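Local coordinates for antibiotic resistance protein (Deinococcus radiodurans, PDB 2VLI) that probably acts as a P-loop phosphotransferase that confers resistance to the antibiotic tunicamycin, at residues 139-142 against 146-149; 7-12 against 94-99; 33-38 against 63-68; 26-31 against 157-162. All coordinates share one frame; numbering follows the deposited sequence.

Interaction 1: 139-142 against 146-149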
loop_
_atom_site.group_PDB
_atom_site.type_symbol
_atom_site.label_atom_id
_atom_site.label_comp_id
_atom_site.label_asym_id
_atom_site.label_seq_id
_atom_site.Cartn_x
_atom_site.Cartn_y
_atom_site.Cartn_z
ATOM N N LEU A 139 3.479 -7.978 4.073
ATOM C CA LEU A 139 2.444 -8.838 4.589
ATOM C C LEU A 139 1.397 -8.000 5.363
ATOM O O LEU A 139 0.208 -8.271 5.301
ATOM C CB LEU A 139 3.042 -9.858 5.527
ATOM C CG LEU A 139 4.094 -10.797 4.893
ATOM C CD1 LEU A 139 4.394 -11.902 5.884
ATOM C CD2 LEU A 139 3.693 -11.322 3.530
ATOM N N ASN A 140 1.870 -7.008 6.076
ATOM C CA ASN A 140 0.991 -6.055 6.786
ATOM C C ASN A 140 0.126 -5.297 5.781
ATOM O O ASN A 140 -1.082 -5.152 5.986
ATOM C CB ASN A 140 1.847 -5.106 7.610
ATOM C CG ASN A 140 2.255 -5.686 8.954
ATOM O OD1 ASN A 140 1.628 -6.602 9.450
ATOM N ND2 ASN A 140 3.321 -5.168 9.525
ATOM N N GLU A 141 0.714 -4.875 4.654
ATOM C CA GLU A 141 -0.080 -4.194 3.583
ATOM C C GLU A 141 -1.153 -5.081 2.994
ATOM O O GLU A 141 -2.294 -4.644 2.822
ATOM C CB GLU A 141 0.763 -3.607 2.455
ATOM C CG GLU A 141 -0.156 -3.153 1.257
ATOM C CD GLU A 141 0.401 -2.115 0.314
ATOM O OE1 GLU A 141 1.629 -2.039 0.226
ATOM O OE2 GLU A 141 -0.463 -1.415 -0.381
ATOM N N LEU A 142 -0.831 -6.359 2.713
ATOM C CA LEU A 142 -1.822 -7.263 2.180
ATOM C C LEU A 142 -3.065 -7.545 3.053
ATOM O O LEU A 142 -4.119 -7.938 2.549
ATOM C CB LEU A 142 -1.163 -8.605 1.762
ATOM C CG LEU A 142 -0.137 -8.503 0.627
ATOM C CD1 LEU A 142 0.659 -9.836 0.359
ATOM C CD2 LEU A 142 -0.832 -8.109 -0.601
ATOM N N GLN A 146 -8.505 -3.217 1.458
ATOM C CA GLN A 146 -8.484 -2.955 -0.002
ATOM C C GLN A 146 -8.098 -4.258 -0.791
ATOM O O GLN A 146 -8.343 -4.414 -1.986
ATOM C CB GLN A 146 -7.483 -1.845 -0.322
ATOM C CG GLN A 146 -5.946 -2.149 -0.231
ATOM C CD GLN A 146 -5.374 -2.049 1.161
ATOM O OE1 GLN A 146 -6.113 -2.102 2.139
ATOM N NE2 GLN A 146 -4.033 -1.896 1.267
ATOM N N PHE A 147 -7.555 -5.212 -0.067
ATOM C CA PHE A 147 -7.150 -6.530 -0.663
ATOM C C PHE A 147 -8.146 -7.713 -0.397
ATOM O O PHE A 147 -7.872 -8.832 -0.766
ATOM C CB PHE A 147 -5.730 -6.873 -0.178
ATOM C CG PHE A 147 -4.653 -6.177 -0.927
ATOM C CD1 PHE A 147 -4.447 -6.439 -2.272
ATOM C CD2 PHE A 147 -3.815 -5.271 -0.292
ATOM C CE1 PHE A 147 -3.472 -5.730 -2.966
ATOM C CE2 PHE A 147 -2.819 -4.614 -0.965
ATOM C CZ PHE A 147 -2.651 -4.846 -2.322
ATOM N N GLN A 148 -9.336 -7.464 0.174
ATOM C CA GLN A 148 -10.311 -8.532 0.400
ATOM C C GLN A 148 -10.754 -9.160 -0.949
ATOM O O GLN A 148 -10.707 -8.495 -1.989
ATOM C CB GLN A 148 -11.460 -8.034 1.294
ATOM C CG GLN A 148 -12.365 -7.070 0.614
ATOM C CD GLN A 148 -13.391 -6.305 1.508
ATOM O OE1 GLN A 148 -14.366 -5.826 0.960
ATOM N NE2 GLN A 148 -13.178 -6.194 2.834
ATOM N N THR A 149 -11.099 -10.444 -1.016
ATOM C CA THR A 149 -11.279 -11.364 0.116
ATOM C C THR A 149 -9.966 -11.977 0.588
ATOM O O THR A 149 -9.197 -12.462 -0.203
ATOM C CB THR A 149 -12.231 -12.475 -0.351
ATOM O OG1 THR A 149 -13.507 -11.871 -0.596
ATOM C CG2 THR A 149 -12.337 -13.661 0.683
HETATM O O HOH W 1 -2.504 -1.920 3.814
#
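Leu142 and Phe147 approach to 6.1 Å between their CA atoms, where the chain leaves helix 132-142 and folds back through a short 3-10 segment. The Phe147 ring carries most of the contact. Leu142 CD2 stands over the centre of one face, 4.0 Å from the centroid and only 6° off the ring normal, which makes it a CH-pi contact. At the rim, near the ring plane, lies the helix carbonyl Glu141 O, 3.5 Å from Phe147 CD2. The aliphatic part of Glu141 adds to this edge, its CG 3.8 Å from Phe147 CE2. With CG of Phe147 anti to its own carbonyl carbon (chi1 -80°), the ring turns back against Glu141 and Leu142.

Gln146 meets the helix less directly. A water bridges the two segments, donating to Glu141 O at 2.9 Å and accepting from Gln146 NE2 at 3.0 Å. That NE2 and Glu141 OE2 also both hydrogen-bond to Thr89 OG1, so one hydroxyl ties the two polar side chains together. Glu141 lies at the dimer interface, its OE2 close to the same atom of Glu141 in the second subunit.

Leu142 O accepts a hydrogen bond from His150 NE2, and His150 with Glu145 binds the cadmium ion. This is thus a helix-to-strand turn of a P-loop NTPase fold, leading into the outer strand 150-152 beside a metal site.

Interaction 2: 7-12 against 94-99; sequences IIWING and RLMSGL
Trp9 reaches from the sheet to Leu95, Met96 and Leu99, spanning the gap between strand 7-11 and helix 89-101. The two short axes run nearly antiparallel, at 173°, and come no nearer than 12.9 Å, a separation that the large indole and the side chains facing it fill. From CB, which points toward the helix, CG is placed anti to the backbone N (chi1 173°), and this sends the ring system outward from the strand.

Further along, NE1 comes 3.5 Å from the methyl carbon CE of Met96, a selenomethionine. The same methyl lies 3.7 Å from Trp9 CZ2 and 3.2 Å above the indole plane, offset toward the rim. The bent Met96 chain, turned at both chi2 and chi3, holds SE above the five-membered ring at 5.3 Å from its centroid, 23° off the normal: a rather distant Met-aromatic contact. At the far end of the six-membered ring the partners are leucines. Trp9 CH2 meets Leu95 CD2 edge-on, in the ring plane, at 3.9 Å, while CZ3 has Leu99 CD1 4.2 Å away, over the face, on the same side of the indole plane as the Met96 methyl. The helix thus meets the indole from one side of its plane (Met96, Leu99) and at its outer edge (Leu95).

Strand 7-11 runs centrally in the parallel sheet, flanked by strands 80-84 and 107-112. Val82 and Val84 from the first and His108 from the second also touch Trp9, while Leu95 also touches Met65, and Leu99 touches Leu66, both on helix 61-75.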
loop_
_atom_site.group_PDB
_atom_site.type_symbol
_atom_site.label_atom_id
_atom_site.label_comp_id
_atom_site.label_asym_id
_atom_site.label_seq_id
_atom_site.Cartn_x
_atom_site.Cartn_y
_atom_site.Cartn_z
ATOM N N ILE A 7 -13.802 -17.261 -12.932
ATOM C CA ILE A 7 -12.402 -16.790 -12.898
ATOM C C ILE A 7 -11.916 -16.738 -11.445
ATOM O O ILE A 7 -12.516 -16.037 -10.616
ATOM C CB ILE A 7 -12.266 -15.418 -13.602
ATOM C CG1 ILE A 7 -12.692 -15.562 -15.080
ATOM C CG2 ILE A 7 -10.817 -14.896 -13.538
ATOM C CD1 ILE A 7 -12.718 -14.253 -15.859
ATOM N N ILE A 8 -10.871 -17.502 -11.121
ATOM C CA ILE A 8 -10.339 -17.552 -9.742
ATOM C C ILE A 8 -9.016 -16.787 -9.726
ATOM O O ILE A 8 -8.068 -17.223 -10.309
ATOM C CB ILE A 8 -10.153 -18.983 -9.255
ATOM C CG1 ILE A 8 -11.446 -19.776 -9.437
ATOM C CG2 ILE A 8 -9.743 -19.033 -7.833
ATOM C CD1 ILE A 8 -11.239 -21.283 -9.345
ATOM N N TRP A 9 -9.000 -15.640 -9.060
ATOM C CA TRP A 9 -7.931 -14.669 -9.145
ATOM C C TRP A 9 -7.274 -14.672 -7.775
ATOM O O TRP A 9 -7.914 -14.364 -6.781
ATOM C CB TRP A 9 -8.561 -13.329 -9.456
ATOM C CG TRP A 9 -7.652 -12.143 -9.431
ATOM C CD1 TRP A 9 -7.151 -11.518 -8.327
ATOM C CD2 TRP A 9 -7.226 -11.359 -10.558
ATOM N NE1 TRP A 9 -6.424 -10.423 -8.688
ATOM C CE2 TRP A 9 -6.463 -10.284 -10.051
ATOM C CE3 TRP A 9 -7.427 -11.449 -11.940
ATOM C CZ2 TRP A 9 -5.859 -9.331 -10.877
ATOM C CZ3 TRP A 9 -6.825 -10.469 -12.769
ATOM C CH2 TRP A 9 -6.048 -9.444 -12.234
ATOM N N ILE A 10 -6.026 -15.090 -7.719
ATOM C CA ILE A 10 -5.357 -15.337 -6.467
ATOM C C ILE A 10 -4.082 -14.502 -6.326
ATOM O O ILE A 10 -3.089 -14.739 -7.017
ATOM C CB ILE A 10 -4.990 -16.841 -6.327
ATOM C CG1 ILE A 10 -6.253 -17.685 -6.421
ATOM C CG2 ILE A 10 -4.224 -17.092 -4.996
ATOM C CD1 ILE A 10 -5.996 -19.182 -6.696
ATOM N N ASN A 11 -4.116 -13.525 -5.426
ATOM C CA ASN A 11 -2.996 -12.673 -5.154
ATOM C C ASN A 11 -2.266 -13.208 -3.935
ATOM O O ASN A 11 -2.889 -13.672 -2.992
ATOM C CB ASN A 11 -3.465 -11.260 -4.886
ATOM C CG ASN A 11 -2.313 -10.279 -4.735
ATOM O OD1 ASN A 11 -1.231 -10.461 -5.309
ATOM N ND2 ASN A 11 -2.518 -9.269 -3.919
ATOM N N GLY A 12 -0.971 -13.089 -3.930
ATOM C CA GLY A 12 -0.164 -13.728 -2.890
ATOM C C GLY A 12 1.105 -12.953 -2.709
ATOM O O GLY A 12 1.458 -12.157 -3.585
ATOM N N ARG A 94 -6.574 -0.479 -9.956
ATOM C CA ARG A 94 -6.542 -0.316 -11.415
ATOM C C ARG A 94 -6.993 -1.612 -12.082
ATOM O O ARG A 94 -7.848 -1.603 -12.973
ATOM C CB ARG A 94 -5.134 0.083 -11.874
ATOM C CG ARG A 94 -4.836 1.615 -11.765
ATOM C CD ARG A 94 -3.729 2.094 -12.773
ATOM N NE ARG A 94 -2.368 1.765 -12.316
ATOM C CZ ARG A 94 -1.700 2.417 -11.360
ATOM N NH1 ARG A 94 -2.243 3.461 -10.734
ATOM N NH2 ARG A 94 -0.473 2.005 -11.008
ATOM N N LEU A 95 -6.412 -2.708 -11.602
ATOM C CA LEU A 95 -6.800 -4.035 -11.986
ATOM C C LEU A 95 -8.247 -4.352 -11.685
ATOM O O LEU A 95 -8.945 -4.846 -12.529
ATOM C CB LEU A 95 -5.862 -5.061 -11.326
ATOM C CG LEU A 95 -4.436 -5.238 -11.861
ATOM C CD1 LEU A 95 -3.524 -5.965 -10.833
ATOM C CD2 LEU A 95 -4.427 -6.052 -13.185
HETATM N N MSE A 96 -8.717 -4.023 -10.471
HETATM C CA MSE A 96 -10.066 -4.320 -10.109
HETATM C C MSE A 96 -11.026 -3.504 -10.971
HETATM O O MSE A 96 -11.976 -4.046 -11.455
HETATM C CB MSE A 96 -10.322 -4.111 -8.581
HETATM C CG MSE A 96 -9.691 -5.122 -7.623
HETATM SE SE MSE A 96 -9.946 -7.058 -7.914
HETATM C CE MSE A 96 -8.229 -7.434 -8.850
ATOM N N SER A 97 -10.800 -2.201 -11.162
ATOM C CA SER A 97 -11.728 -1.434 -12.012
ATOM C C SER A 97 -11.639 -1.810 -13.524
ATOM O O SER A 97 -12.649 -1.799 -14.252
ATOM C CB SER A 97 -11.546 0.066 -11.781
ATOM O OG SER A 97 -10.189 0.439 -11.910
ATOM N N GLY A 98 -10.440 -2.171 -13.984
ATOM C CA GLY A 98 -10.286 -2.743 -15.323
ATOM C C GLY A 98 -11.091 -3.990 -15.581
ATOM O O GLY A 98 -11.688 -4.109 -16.633
ATOM N N LEU A 99 -11.125 -4.926 -14.631
ATOM C CA LEU A 99 -11.958 -6.117 -14.762
ATOM C C LEU A 99 -13.433 -5.736 -14.916
ATOM O O LEU A 99 -14.137 -6.215 -15.810
ATOM C CB LEU A 99 -11.821 -7.044 -13.550
ATOM C CG LEU A 99 -10.482 -7.767 -13.464
ATOM C CD1 LEU A 99 -10.332 -8.292 -12.102
ATOM C CD2 LEU A 99 -10.382 -8.855 -14.525
#

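Interaction 3: 33-38 against 63-68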
loop_
_atom_site.group_PDB
_atom_site.type_symbol
_atom_site.label_atom_id
_atom_site.label_comp_id
_atom_site.label_asym_id
_atom_site.label_seq_id
_atom_site.Cartn_x
_atom_site.Cartn_y
_atom_site.Cartn_z
ATOM N N PHE A 33 -7.718 -23.655 -16.746
ATOM C CA PHE A 33 -6.545 -23.157 -17.465
ATOM C C PHE A 33 -5.888 -22.112 -16.582
ATOM O O PHE A 33 -6.595 -21.277 -16.026
ATOM C CB PHE A 33 -6.957 -22.552 -18.820
ATOM C CG PHE A 33 -5.813 -21.963 -19.611
ATOM C CD1 PHE A 33 -5.554 -20.597 -19.571
ATOM C CD2 PHE A 33 -5.029 -22.761 -20.432
ATOM C CE1 PHE A 33 -4.511 -20.041 -20.307
ATOM C CE2 PHE A 33 -3.980 -22.222 -21.147
ATOM C CZ PHE A 33 -3.723 -20.844 -21.095
ATOM N N VAL A 34 -4.570 -22.194 -16.449
ATOM C CA VAL A 34 -3.809 -21.246 -15.689
ATOM C C VAL A 34 -3.312 -20.107 -16.606
ATOM O O VAL A 34 -2.444 -20.281 -17.457
ATOM C CB VAL A 34 -2.635 -21.904 -14.940
ATOM C CG1 VAL A 34 -1.952 -20.883 -14.075
ATOM C CG2 VAL A 34 -3.100 -23.067 -14.022
ATOM N N PHE A 35 -3.918 -18.941 -16.427
ATOM C CA PHE A 35 -3.564 -17.718 -17.125
ATOM C C PHE A 35 -2.501 -16.976 -16.343
ATOM O O PHE A 35 -2.745 -16.544 -15.223
ATOM C CB PHE A 35 -4.824 -16.898 -17.269
ATOM C CG PHE A 35 -4.660 -15.600 -17.994
ATOM C CD1 PHE A 35 -5.142 -15.460 -19.316
ATOM C CD2 PHE A 35 -4.102 -14.504 -17.375
ATOM C CE1 PHE A 35 -5.075 -14.237 -19.971
ATOM C CE2 PHE A 35 -4.040 -13.303 -18.028
ATOM C CZ PHE A 35 -4.514 -13.193 -19.355
ATOM N N GLU A 36 -1.309 -16.827 -16.918
ATOM C CA GLU A 36 -0.147 -16.276 -16.217
ATOM C C GLU A 36 0.166 -14.893 -16.719
ATOM O O GLU A 36 0.770 -14.766 -17.781
ATOM C CB GLU A 36 1.090 -17.147 -16.410
ATOM C CG GLU A 36 0.817 -18.580 -16.123
ATOM C CD GLU A 36 2.063 -19.420 -16.000
ATOM O OE1 GLU A 36 2.898 -19.443 -16.956
ATOM O OE2 GLU A 36 2.173 -20.097 -14.944
ATOM N N PRO A 37 -0.235 -13.838 -15.965
ATOM C CA PRO A 37 -0.101 -12.451 -16.384
ATOM C C PRO A 37 1.314 -12.038 -16.688
ATOM O O PRO A 37 1.547 -11.132 -17.464
ATOM C CB PRO A 37 -0.590 -11.663 -15.167
ATOM C CG PRO A 37 -1.463 -12.599 -14.471
ATOM C CD PRO A 37 -0.890 -13.942 -14.657
ATOM N N GLU A 38 2.272 -12.683 -16.060
ATOM C CA GLU A 38 3.654 -12.391 -16.352
ATOM C C GLU A 38 4.052 -12.613 -17.831
ATOM O O GLU A 38 4.979 -11.974 -18.298
ATOM C CB GLU A 38 4.577 -13.201 -15.419
ATOM C CG GLU A 38 4.292 -14.706 -15.425
ATOM C CD GLU A 38 3.260 -15.194 -14.319
ATOM O OE1 GLU A 38 2.092 -14.778 -14.287
ATOM O OE2 GLU A 38 3.629 -16.074 -13.504
ATOM N N PRO A 63 -3.723 -2.769 -18.913
ATOM C CA PRO A 63 -4.748 -2.877 -19.955
ATOM C C PRO A 63 -4.576 -4.043 -20.960
ATOM O O PRO A 63 -5.541 -4.680 -21.336
ATOM C CB PRO A 63 -4.682 -1.503 -20.656
ATOM C CG PRO A 63 -3.309 -1.060 -20.441
ATOM C CD PRO A 63 -2.951 -1.517 -19.046
ATOM N N LEU A 64 -3.366 -4.395 -21.317
ATOM C CA LEU A 64 -3.229 -5.409 -22.333
ATOM C C LEU A 64 -3.396 -6.782 -21.753
ATOM O O LEU A 64 -3.962 -7.651 -22.405
ATOM C CB LEU A 64 -1.921 -5.288 -23.109
ATOM C CG LEU A 64 -1.612 -4.011 -23.885
ATOM C CD1 LEU A 64 -0.447 -4.173 -24.870
ATOM C CD2 LEU A 64 -2.933 -3.398 -24.526
HETATM N N MSE A 65 -2.866 -7.010 -20.552
HETATM C CA MSE A 65 -3.112 -8.280 -19.903
HETATM C C MSE A 65 -4.597 -8.540 -19.645
HETATM O O MSE A 65 -5.065 -9.669 -19.785
HETATM C CB MSE A 65 -2.234 -8.383 -18.648
HETATM C CG MSE A 65 -2.362 -9.656 -17.844
HETATM SE SE MSE A 65 -3.922 -9.708 -16.645
HETATM C CE MSE A 65 -3.551 -8.175 -15.430
ATOM N N LEU A 66 -5.362 -7.502 -19.302
ATOM C CA LEU A 66 -6.790 -7.637 -19.039
ATOM C C LEU A 66 -7.605 -7.838 -20.322
ATOM O O LEU A 66 -8.587 -8.568 -20.347
ATOM C CB LEU A 66 -7.314 -6.425 -18.267
ATOM C CG LEU A 66 -6.933 -6.243 -16.761
ATOM C CD1 LEU A 66 -7.527 -4.918 -16.209
ATOM C CD2 LEU A 66 -7.300 -7.453 -15.928
ATOM N N ASP A 67 -7.204 -7.174 -21.398
ATOM C CA ASP A 67 -7.749 -7.517 -22.723
ATOM C C ASP A 67 -7.534 -8.991 -23.071
ATOM O O ASP A 67 -8.447 -9.660 -23.532
ATOM C CB ASP A 67 -7.088 -6.663 -23.770
ATOM C CG ASP A 67 -7.463 -5.216 -23.660
ATOM O OD1 ASP A 67 -8.447 -4.868 -22.944
ATOM O OD2 ASP A 67 -6.746 -4.423 -24.288
ATOM N N ALA A 68 -6.302 -9.476 -22.934
ATOM C CA ALA A 68 -6.040 -10.894 -23.133
ATOM C C ALA A 68 -6.907 -11.815 -22.254
ATOM O O ALA A 68 -7.364 -12.862 -22.696
ATOM C CB ALA A 68 -4.578 -11.188 -22.885
#
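Phe35 directs the rim of its ring, not a face, at Met65. The selenium of this selenomethionine lies 5.1 Å from the ring centroid and 75° off the ring normal, an edge-type Met-aromatic contact whose closest atoms are Phe35 CE2 and Met65 SE at 3.9 Å. Further round the same rim, Phe35 CZ points at the helix backbone, with Met65 O near the ring plane at 3.6 Å. Beyond it the ring reaches the next turn of the helix: Ala68 CB is 4.1 Å from Phe35 CZ, and Ala68 C approaches CE1 obliquely. The ring owes this reach to its first torsion, which sets CG anti to the backbone N (chi1 -179°) and extends the side chain from the strand end to the helix.

Strand 33-34 is an outermost strand, within this chain, of a parallel sheet of order 2-3-1-4-5, as in nucleoside monophosphate kinases of the P-loop class; helix 61-75 passes beside the loop that leaves it.

Met65 also touches Pro37, further along the same loop. With chi1 at -180°, Met65 CG rests 3.8 Å from Pro37 CB; the bend at chi2 then brings SE to 4.1 Å from that CB while it also faces Phe35. Pro37 itself packs on Val82 and Val84 of strand 80-84, and its carbonyl O accepts a hydrogen bond from Trp61 NE1. Met40, on helix 38-46, touches both Met65 and Ala68.

Interaction 4: 26-31 against 157-162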
loop_
_atom_site.group_PDB
_atom_site.type_symbol
_atom_site.label_atom_id
_atom_site.label_comp_id
_atom_site.label_asym_id
_atom_site.label_seq_id
_atom_site.Cartn_x
_atom_site.Cartn_y
_atom_site.Cartn_z
ATOM N N HIS A 26 -5.644 -26.119 -10.346
ATOM C CA HIS A 26 -5.635 -26.537 -11.738
ATOM C C HIS A 26 -5.748 -28.061 -11.853
ATOM O O HIS A 26 -6.583 -28.559 -12.605
ATOM C CB HIS A 26 -4.384 -26.059 -12.444
ATOM C CG HIS A 26 -4.304 -26.525 -13.866
ATOM N ND1 HIS A 26 -5.357 -26.391 -14.742
ATOM C CD2 HIS A 26 -3.333 -27.197 -14.535
ATOM C CE1 HIS A 26 -5.017 -26.912 -15.910
ATOM N NE2 HIS A 26 -3.793 -27.409 -15.808
ATOM N N GLU A 27 -4.922 -28.767 -11.079
ATOM C CA GLU A 27 -4.881 -30.249 -11.107
ATOM C C GLU A 27 -6.198 -30.880 -10.678
ATOM O O GLU A 27 -6.464 -32.024 -11.022
ATOM C CB GLU A 27 -3.808 -30.797 -10.196
ATOM C CG GLU A 27 -2.371 -30.433 -10.482
ATOM C CD GLU A 27 -1.427 -30.887 -9.322
ATOM O OE1 GLU A 27 -1.885 -30.974 -8.139
ATOM O OE2 GLU A 27 -0.227 -31.187 -9.588
ATOM N N ARG A 28 -7.025 -30.136 -9.939
ATOM C CA ARG A 28 -8.283 -30.663 -9.396
ATOM C C ARG A 28 -9.550 -30.036 -9.940
ATOM O O ARG A 28 -10.654 -30.330 -9.462
ATOM C CB ARG A 28 -8.249 -30.568 -7.881
ATOM C CG ARG A 28 -7.042 -31.308 -7.308
ATOM C CD ARG A 28 -6.989 -31.312 -5.800
ATOM N NE ARG A 28 -8.217 -31.841 -5.229
ATOM C CZ ARG A 28 -8.560 -31.744 -3.946
ATOM N NH1 ARG A 28 -7.747 -31.159 -3.082
ATOM N NH2 ARG A 28 -9.719 -32.237 -3.530
ATOM N N LEU A 29 -9.402 -29.175 -10.945
ATOM C CA LEU A 29 -10.531 -28.652 -11.695
ATOM C C LEU A 29 -10.366 -29.008 -13.155
ATOM O O LEU A 29 -9.748 -28.245 -13.909
ATOM C CB LEU A 29 -10.603 -27.121 -11.579
ATOM C CG LEU A 29 -11.126 -26.586 -10.260
ATOM C CD1 LEU A 29 -10.788 -25.097 -10.163
ATOM C CD2 LEU A 29 -12.632 -26.847 -10.142
ATOM N N PRO A 30 -10.932 -30.151 -13.586
ATOM C CA PRO A 30 -10.785 -30.498 -15.005
ATOM C C PRO A 30 -11.385 -29.440 -15.935
ATOM O O PRO A 30 -12.457 -28.856 -15.639
ATOM C CB PRO A 30 -11.510 -31.873 -15.119
ATOM C CG PRO A 30 -11.505 -32.418 -13.710
ATOM C CD PRO A 30 -11.715 -31.165 -12.850
ATOM N N GLY A 31 -10.675 -29.170 -17.028
ATOM C CA GLY A 31 -11.054 -28.123 -17.998
ATOM C C GLY A 31 -10.470 -26.744 -17.675
ATOM O O GLY A 31 -10.625 -25.798 -18.455
ATOM N N GLY A 157 -1.910 -26.623 4.341
ATOM C CA GLY A 157 -1.095 -27.008 3.212
ATOM C C GLY A 157 -1.725 -26.513 1.929
ATOM O O GLY A 157 -2.877 -26.054 1.912
ATOM N N THR A 158 -1.002 -26.642 0.828
ATOM C CA THR A 158 -1.505 -26.117 -0.452
ATOM C C THR A 158 -2.810 -26.759 -0.819
ATOM O O THR A 158 -3.711 -26.110 -1.341
ATOM C CB THR A 158 -0.490 -26.274 -1.563
ATOM O OG1 THR A 158 -0.214 -27.667 -1.753
ATOM C CG2 THR A 158 0.803 -25.582 -1.179
ATOM N N GLN A 159 -2.966 -28.024 -0.441
ATOM C CA GLN A 159 -4.166 -28.745 -0.748
ATOM C C GLN A 159 -5.375 -28.171 -0.027
ATOM O O GLN A 159 -6.458 -28.007 -0.588
ATOM C CB GLN A 159 -3.985 -30.205 -0.337
ATOM C CG GLN A 159 -4.709 -31.166 -1.192
ATOM C CD GLN A 159 -4.135 -31.266 -2.596
ATOM O OE1 GLN A 159 -4.888 -31.312 -3.561
ATOM N NE2 GLN A 159 -2.805 -31.298 -2.713
ATOM N N GLN A 160 -5.204 -27.918 1.254
ATOM C CA GLN A 160 -6.235 -27.266 2.041
ATOM C C GLN A 160 -6.571 -25.803 1.636
ATOM O O GLN A 160 -7.715 -25.385 1.724
ATOM C CB GLN A 160 -5.834 -27.304 3.502
ATOM C CG GLN A 160 -5.961 -28.665 4.138
ATOM C CD GLN A 160 -5.165 -28.751 5.448
ATOM O OE1 GLN A 160 -3.947 -28.481 5.492
ATOM N NE2 GLN A 160 -5.856 -29.110 6.520
ATOM N N VAL A 161 -5.582 -25.023 1.218
ATOM C CA VAL A 161 -5.873 -23.655 0.684
ATOM C C VAL A 161 -6.729 -23.760 -0.547
ATOM O O VAL A 161 -7.723 -23.062 -0.706
ATOM C CB VAL A 161 -4.580 -22.908 0.395
ATOM C CG1 VAL A 161 -4.838 -21.441 -0.130
ATOM C CG2 VAL A 161 -3.775 -22.845 1.647
ATOM N N ALA A 162 -6.372 -24.704 -1.411
ATOM C CA ALA A 162 -7.098 -24.924 -2.633
ATOM C C ALA A 162 -8.529 -25.292 -2.312
ATOM O O ALA A 162 -9.462 -24.756 -2.899
ATOM C CB ALA A 162 -6.379 -26.018 -3.508
#
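The Arg28 guanidinium receives Gln159 at its edge: OE1 of the amide lies 2.9 Å from NH1, somewhat tilted from the guanidinium plane, and neither face is met by the partner segment. The two flat groups are turned 28° from each other. Arg28 NH1 donates to Gln159 OE1 in the carbonyl plane, on a lone pair, with a C=O...N angle of 118°; the bond is bent, at 141° about the hydrogen. The aliphatic arm comes along with it, since Arg28 CD stands 3.1 Å from the same OE1. Both chains bend to meet, Arg28 at chi3 and Gln159 at chi2.

This bond joins Arg28, in the C-terminal part of helix 20-28, the helix that follows the first strand of the P-loop fold, to the start of helix 158-169. At that start Gly157 occupies the N-cap, and its N gives an almost straight 3.0 Å hydrogen bond to Gln160 OE1, a side chain three residues on turning back to the N-cap N-H.

Arg28 has further partners that fix its rotation. NH1 also forms a salt bridge with Glu163, one turn along helix 158-169 from Gln159, while NE donates to Ala174 O near the modelled C-terminus, tying that tail to the same arginine.

In the fold
Interaction 2 lies deepest, its centre about 7 Å from the centre of the chain, and is apolar throughout. Interaction 3, partly buried, continues that layer: helices 61-75 and 89-101 pack together through Leu66 and Leu99, and both contacts reach the same sheet. Interaction 1, buried though farther out, mixes a CH-pi contact with a water bridge and a carboxylate close to its counterpart in the second subunit; it touches interaction 2 through Asn11. Interaction 4, partly buried and with its centre about 14 Å from that of the chain, relies on one side-chain hydrogen bond and closes the chain segment within which interactions 1 and 3 are nested. It meets interaction 2 by Leu29 on Ile8 and interaction 3 by His26 on Val34.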